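Local coordinates for protein putative (Helicobacter pylori J99, PDB 4R7K) that is of unknown function but belongs to the SRPBCC superfamily, whose helix-grip fold commonly forms a pocket for hydrophobic ligands, at residues Ile118-Trp123 with Ala140-Lys145; Lys35-Gly40 with Glu136-Trp141. One frame throughout, in Å; residues are numbered along the deposited sequence.

Contact 1: residues Ile118-Trp123 with Ala140-Lys145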
loop_
_atom_site.group_PDB
_atom_site.type_symbol
_atom_site.label_atom_id
_atom_site.label_comp_id
_atom_site.label_asym_id
_atom_site.label_seq_id
_atom_site.Cartn_x
_atom_site.Cartn_y
_atom_site.Cartn_z
ATOM N N ILE A 118 -15.348 25.768 10.088
ATOM C CA ILE A 118 -14.107 25.094 10.409
ATOM C C ILE A 118 -14.186 24.363 11.742
ATOM O O ILE A 118 -14.742 24.868 12.745
ATOM C CB ILE A 118 -12.917 26.075 10.391
ATOM C CG1 ILE A 118 -11.642 25.336 10.786
ATOM C CG2 ILE A 118 -13.210 27.262 11.286
ATOM C CD1 ILE A 118 -10.337 26.098 10.603
ATOM N N LEU A 119 -13.670 23.136 11.723
ATOM C CA LEU A 119 -13.566 22.313 12.891
ATOM C C LEU A 119 -12.106 22.029 13.144
ATOM O O LEU A 119 -11.374 21.631 12.243
ATOM C CB LEU A 119 -14.259 20.948 12.693
ATOM C CG LEU A 119 -13.945 19.905 13.783
ATOM C CD1 LEU A 119 -14.522 20.357 15.101
ATOM C CD2 LEU A 119 -14.486 18.511 13.442
ATOM N N ARG A 120 -11.701 22.189 14.386
ATOM C CA ARG A 120 -10.410 21.747 14.869
ATOM C C ARG A 120 -10.660 20.738 15.977
ATOM O O ARG A 120 -11.313 21.034 16.995
ATOM C CB ARG A 120 -9.602 22.915 15.381
ATOM C CG ARG A 120 -9.146 23.845 14.261
ATOM C CD ARG A 120 -8.636 25.162 14.862
ATOM N NE ARG A 120 -8.154 26.094 13.848
ATOM C CZ ARG A 120 -6.937 26.054 13.331
ATOM N NH1 ARG A 120 -6.094 25.099 13.682
ATOM N NH2 ARG A 120 -6.578 26.937 12.433
ATOM N N LEU A 121 -10.133 19.542 15.795
ATOM C CA LEU A 121 -10.356 18.471 16.748
ATOM C C LEU A 121 -9.071 17.672 16.896
ATOM O O LEU A 121 -8.406 17.389 15.917
ATOM C CB LEU A 121 -11.462 17.541 16.237
ATOM C CG LEU A 121 -11.663 16.209 16.990
ATOM C CD1 LEU A 121 -12.271 16.511 18.341
ATOM C CD2 LEU A 121 -12.620 15.329 16.195
ATOM N N ALA A 122 -8.671 17.392 18.130
ATOM C CA ALA A 122 -7.486 16.570 18.333
ATOM C C ALA A 122 -7.582 15.771 19.614
ATOM O O ALA A 122 -8.208 16.214 20.583
ATOM C CB ALA A 122 -6.223 17.431 18.350
ATOM N N TRP A 123 -6.983 14.584 19.603
ATOM C CA TRP A 123 -6.867 13.760 20.790
ATOM C C TRP A 123 -5.459 13.226 20.976
ATOM O O TRP A 123 -4.700 12.995 19.983
ATOM C CB TRP A 123 -7.835 12.595 20.768
ATOM C CG TRP A 123 -7.677 11.605 19.638
ATOM C CD1 TRP A 123 -6.772 10.589 19.558
ATOM C CD2 TRP A 123 -8.513 11.488 18.488
ATOM N NE1 TRP A 123 -6.958 9.888 18.414
ATOM C CE2 TRP A 123 -8.042 10.401 17.744
ATOM C CE3 TRP A 123 -9.617 12.211 18.016
ATOM C CZ2 TRP A 123 -8.595 10.037 16.509
ATOM C CZ3 TRP A 123 -10.184 11.839 16.802
ATOM C CH2 TRP A 123 -9.686 10.750 16.074
ATOM N N ALA A 140 -4.509 15.036 15.138
ATOM C CA ALA A 140 -5.265 16.258 14.953
ATOM C C ALA A 140 -5.972 16.247 13.619
ATOM O O ALA A 140 -5.516 15.607 12.622
ATOM C CB ALA A 140 -4.343 17.454 15.039
ATOM N N TRP A 141 -7.065 16.981 13.598
ATOM C CA TRP A 141 -7.906 17.077 12.449
ATOM C C TRP A 141 -8.315 18.505 12.239
ATOM O O TRP A 141 -8.577 19.261 13.216
ATOM C CB TRP A 141 -9.199 16.256 12.654
ATOM C CG TRP A 141 -9.066 14.779 12.830
ATOM C CD1 TRP A 141 -8.695 14.123 13.973
ATOM C CD2 TRP A 141 -9.374 13.760 11.866
ATOM N NE1 TRP A 141 -8.742 12.758 13.767
ATOM C CE2 TRP A 141 -9.153 12.512 12.486
ATOM C CE3 TRP A 141 -9.841 13.780 10.538
ATOM C CZ2 TRP A 141 -9.326 11.306 11.812
ATOM C CZ3 TRP A 141 -9.993 12.572 9.862
ATOM C CH2 TRP A 141 -9.771 11.359 10.506
ATOM N N LEU A 142 -8.438 18.865 10.964
ATOM C CA LEU A 142 -8.929 20.164 10.557
ATOM C C LEU A 142 -9.849 19.955 9.376
ATOM O O LEU A 142 -9.408 19.500 8.308
ATOM C CB LEU A 142 -7.770 21.088 10.183
ATOM C CG LEU A 142 -8.116 22.588 10.113
ATOM C CD1 LEU A 142 -6.816 23.398 10.184
ATOM C CD2 LEU A 142 -8.881 22.869 8.829
ATOM N N VAL A 143 -11.130 20.257 9.581
ATOM C CA VAL A 143 -12.159 20.134 8.543
ATOM C C VAL A 143 -12.630 21.559 8.256
ATOM O O VAL A 143 -12.991 22.275 9.194
ATOM C CB VAL A 143 -13.369 19.285 9.018
ATOM C CG1 VAL A 143 -14.397 19.150 7.884
ATOM C CG2 VAL A 143 -12.957 17.882 9.456
ATOM N N GLU A 144 -12.617 21.982 6.983
ATOM C CA GLU A 144 -13.071 23.309 6.640
ATOM C C GLU A 144 -13.709 23.454 5.281
ATOM O O GLU A 144 -13.426 22.709 4.323
ATOM C CB GLU A 144 -11.943 24.349 6.765
ATOM C CG GLU A 144 -10.800 24.155 5.807
ATOM C CD GLU A 144 -9.742 25.249 5.940
ATOM O OE1 GLU A 144 -10.091 26.359 6.423
ATOM O OE2 GLU A 144 -8.569 25.009 5.547
ATOM N N LYS A 145 -14.614 24.417 5.223
ATOM C CA LYS A 145 -15.265 24.810 3.990
ATOM C C LYS A 145 -14.309 25.678 3.164
ATOM O O LYS A 145 -13.664 26.597 3.712
ATOM C CB LYS A 145 -16.459 25.685 4.316
ATOM C CG LYS A 145 -17.591 25.040 5.066
ATOM C CD LYS A 145 -18.712 26.088 5.176
ATOM C CE LYS A 145 -19.985 25.559 5.767
ATOM N NZ LYS A 145 -20.638 24.628 4.818
#
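Trp123 and Trp141 are brought together by different first torsions: CG of Trp123 sits between its backbone N and carbonyl carbon (chi1 61°), whereas that of Trp141 lies beside the backbone N (chi1 -63°). The six-membered ring of Trp123 thereby reaches the pyrrole part of Trp141, Trp123 CH2 coming within 3.2 Å of Trp141 NE1. The ring planes meet obliquely, at 42°. Leu121 O lies at the edge of the Trp141 ring while accepting a hydrogen bond from the backbone N of Trp141, at 2.7 Å. These strands form an antiparallel beta hairpin in the sheet of the SRPBCC-type fold, with Leu119–Val143 and Leu121–Trp141 as hydrogen-bonded pairs. Leu119 N to Val143 O is 2.8 Å and almost straight. Leu119, Trp141 and Val143 turn to the face covered by helix 57-65, and Trp182 meets Trp141 edge-to-face. On the other face, Leu142 CD1 lies over the Arg120 guanidinium, 4.0 Å from Arg120 NH1, which is also hydrogen-bonded to Ala30 O. Leu142 CD2 instead meets Ile118 CD1 at 4.0 Å. Ala122 and Ala140, a non-hydrogen-bonded pair, have CA atoms 4.1 Å apart and CB atoms in contact.

Contact 2: residues Lys35-Gly40 with Glu136-Trp141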
loop_
_atom_site.group_PDB
_atom_site.type_symbol
_atom_site.label_atom_id
_atom_site.label_comp_id
_atom_site.label_asym_id
_atom_site.label_seq_id
_atom_site.Cartn_x
_atom_site.Cartn_y
_atom_site.Cartn_z
ATOM N N LYS A 35 3.502 22.218 22.100
ATOM C CA LYS A 35 4.950 22.242 21.935
ATOM C C LYS A 35 5.568 20.847 21.825
ATOM O O LYS A 35 6.404 20.584 20.964
ATOM C CB LYS A 35 5.587 22.951 23.119
ATOM C CG LYS A 35 7.085 23.122 22.993
ATOM C CD LYS A 35 7.678 23.570 24.300
ATOM C CE LYS A 35 9.163 23.777 24.160
ATOM N NZ LYS A 35 9.696 24.206 25.473
ATOM N N LYS A 36 5.126 19.978 22.710
ATOM C CA LYS A 36 5.573 18.601 22.796
ATOM C C LYS A 36 5.390 17.756 21.522
ATOM O O LYS A 36 6.105 16.773 21.318
ATOM C CB LYS A 36 4.785 17.981 23.955
ATOM C CG LYS A 36 4.877 16.501 24.116
ATOM C CD LYS A 36 4.148 16.074 25.377
ATOM C CE LYS A 36 4.197 14.569 25.512
ATOM N NZ LYS A 36 3.458 14.081 26.718
ATOM N N TRP A 37 4.423 18.129 20.687
ATOM C CA TRP A 37 4.035 17.342 19.515
ATOM C C TRP A 37 4.403 17.937 18.167
ATOM O O TRP A 37 4.103 17.321 17.121
ATOM C CB TRP A 37 2.523 17.137 19.550
ATOM C CG TRP A 37 2.099 16.356 20.747
ATOM C CD1 TRP A 37 1.410 16.812 21.820
ATOM C CD2 TRP A 37 2.411 14.982 21.020
ATOM N NE1 TRP A 37 1.248 15.809 22.737
ATOM C CE2 TRP A 37 1.861 14.673 22.276
ATOM C CE3 TRP A 37 3.100 13.997 20.329
ATOM C CZ2 TRP A 37 1.962 13.402 22.849
ATOM C CZ3 TRP A 37 3.171 12.711 20.882
ATOM C CH2 TRP A 37 2.636 12.434 22.130
ATOM N N ILE A 38 5.030 19.111 18.187
ATOM C CA ILE A 38 5.419 19.829 16.946
ATOM C C ILE A 38 6.081 18.889 15.924
ATOM O O ILE A 38 7.008 18.185 16.237
ATOM C CB ILE A 38 6.320 21.035 17.254
ATOM C CG1 ILE A 38 5.498 22.117 17.955
ATOM C CG2 ILE A 38 6.903 21.657 15.976
ATOM C CD1 ILE A 38 6.324 23.244 18.484
ATOM N N PRO A 39 5.566 18.863 14.714
ATOM C CA PRO A 39 6.074 18.015 13.668
ATOM C C PRO A 39 7.568 18.236 13.463
ATOM O O PRO A 39 8.049 19.380 13.390
ATOM C CB PRO A 39 5.218 18.424 12.459
ATOM C CG PRO A 39 3.897 18.809 13.081
ATOM C CD PRO A 39 4.284 19.498 14.339
ATOM N N GLY A 40 8.296 17.140 13.434
ATOM C CA GLY A 40 9.748 17.165 13.324
ATOM C C GLY A 40 10.444 17.098 14.666
ATOM O O GLY A 40 11.646 16.860 14.710
ATOM N N GLU A 136 2.880 6.927 22.407
ATOM C CA GLU A 136 1.973 8.027 22.720
ATOM C C GLU A 136 1.878 8.865 21.474
ATOM O O GLU A 136 2.898 9.130 20.859
ATOM C CB GLU A 136 2.475 8.852 23.911
ATOM C CG GLU A 136 1.457 9.844 24.438
ATOM C CD GLU A 136 1.991 10.680 25.594
ATOM O OE1 GLU A 136 3.205 10.670 25.815
ATOM O OE2 GLU A 136 1.204 11.361 26.265
ATOM N N VAL A 137 0.656 9.265 21.101
ATOM C CA VAL A 137 0.425 10.061 19.888
ATOM C C VAL A 137 -0.512 11.268 20.122
ATOM O O VAL A 137 -1.228 11.322 21.128
ATOM C CB VAL A 137 -0.168 9.184 18.759
ATOM C CG1 VAL A 137 0.640 7.885 18.623
ATOM C CG2 VAL A 137 -1.654 8.833 18.987
ATOM N N TYR A 138 -0.489 12.209 19.186
ATOM C CA TYR A 138 -1.402 13.361 19.171
ATOM C C TYR A 138 -1.941 13.393 17.756
ATOM O O TYR A 138 -1.183 13.611 16.801
ATOM C CB TYR A 138 -0.670 14.634 19.528
ATOM C CG TYR A 138 -1.555 15.858 19.707
ATOM C CD1 TYR A 138 -2.108 16.175 20.947
ATOM C CD2 TYR A 138 -1.775 16.740 18.666
ATOM C CE1 TYR A 138 -2.897 17.310 21.111
ATOM C CE2 TYR A 138 -2.587 17.863 18.829
ATOM C CZ TYR A 138 -3.131 18.149 20.044
ATOM O OH TYR A 138 -3.913 19.290 20.179
ATOM N N HIS A 139 -3.225 13.108 17.596
ATOM C CA HIS A 139 -3.839 13.010 16.277
ATOM C C HIS A 139 -4.809 14.173 16.096
ATOM O O HIS A 139 -5.788 14.291 16.803
ATOM C CB HIS A 139 -4.598 11.715 16.229
ATOM C CG HIS A 139 -5.178 11.386 14.897
ATOM N ND1 HIS A 139 -5.665 10.133 14.602
ATOM C CD2 HIS A 139 -5.239 12.094 13.745
ATOM C CE1 HIS A 139 -6.102 10.118 13.355
ATOM N NE2 HIS A 139 -5.856 11.297 12.815
ATOM N N ALA A 140 -4.509 15.036 15.138
ATOM C CA ALA A 140 -5.265 16.258 14.953
ATOM C C ALA A 140 -5.972 16.247 13.619
ATOM O O ALA A 140 -5.516 15.607 12.622
ATOM C CB ALA A 140 -4.343 17.454 15.039
ATOM N N TRP A 141 -7.065 16.981 13.598
ATOM C CA TRP A 141 -7.906 17.077 12.449
ATOM C C TRP A 141 -8.315 18.505 12.239
ATOM O O TRP A 141 -8.577 19.261 13.216
ATOM C CB TRP A 141 -9.199 16.256 12.654
ATOM C CG TRP A 141 -9.066 14.779 12.830
ATOM C CD1 TRP A 141 -8.695 14.123 13.973
ATOM C CD2 TRP A 141 -9.374 13.760 11.866
ATOM N NE1 TRP A 141 -8.742 12.758 13.767
ATOM C CE2 TRP A 141 -9.153 12.512 12.486
ATOM C CE3 TRP A 141 -9.841 13.780 10.538
ATOM C CZ2 TRP A 141 -9.326 11.306 11.812
ATOM C CZ3 TRP A 141 -9.993 12.572 9.862
ATOM C CH2 TRP A 141 -9.771 11.359 10.506
#
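A single 3-10 turn, residues 35-37, packs against the first half of strand 136-146 and lays the loop between strands 27-29 and 44-53 over one face of the antiparallel sheet, the face opposite to that carrying His139 and Trp141. Trp37 and Tyr138 make the central contact. Tyr138 CB stands over the five-membered ring of Trp37, 3.5 Å from its centroid and only 14° off the ring normal, which defines a CH-pi contact. Beyond this methylene, the phenol ring forms an offset stack with the same five-membered ring, their planes inclined by 19°. The backbone places CB over the indole; with CG turned away from the Tyr138 N (chi1 -173°), the phenol continues from there alongside the five-membered ring. The closest approach is 3.4 Å, between Trp37 CD2 and Tyr138 CB.

The far end of the indole meets Glu136. Glu136 CG lies in the ring plane at the edge, 3.7 Å from Trp37 CH2, and the carboxylate plane is nearly perpendicular to the indole. Glu136 O also approaches that edge, while Val137 C lies over the same ring face as Tyr138 CB. The opposite face receives Lys36 CG, so the indole is held between its neighbour's aliphatic chain and the strand.

The extended Lys36 chain crosses that of Glu136 at about a right angle and ends in a long salt bridge. The carboxylate has a second cationic partner in Arg124, bridged through OE2, and Trp37 O is hydrogen-bonded to Ser158 OG on the adjacent strand. Lys36 NZ lies 3.5 Å from Glu136 OE1 and 3.6 Å from Glu136 OE2, nearly equidistant from the two oxygens.

How the contacts relate
Contact 1 and contact 2 have centres about 14 Å apart and share Ala140 and Trp141 on strand 136-146. Along the chain, 35-40 comes first, followed by 118-123; 136-141 and 140-145 then occupy successive, overlapping parts of one strand. Contact 1 pairs this strand with its hairpin neighbour within the sheet, whereas contact 2 adds a loop from near the N-terminus across a sheet face. They meet directly: Trp123 O and His139 N, 2.8 Å apart, probably continue the hairpin hydrogen bonding, and Ala122 CB packs 3.5 Å from Tyr138 OH. Strand 136-146, one arm of the hairpin, thus pairs with strand 118-126 along its edge and carries the 35-40 loop on one face, joining the N-terminal region to the sheet.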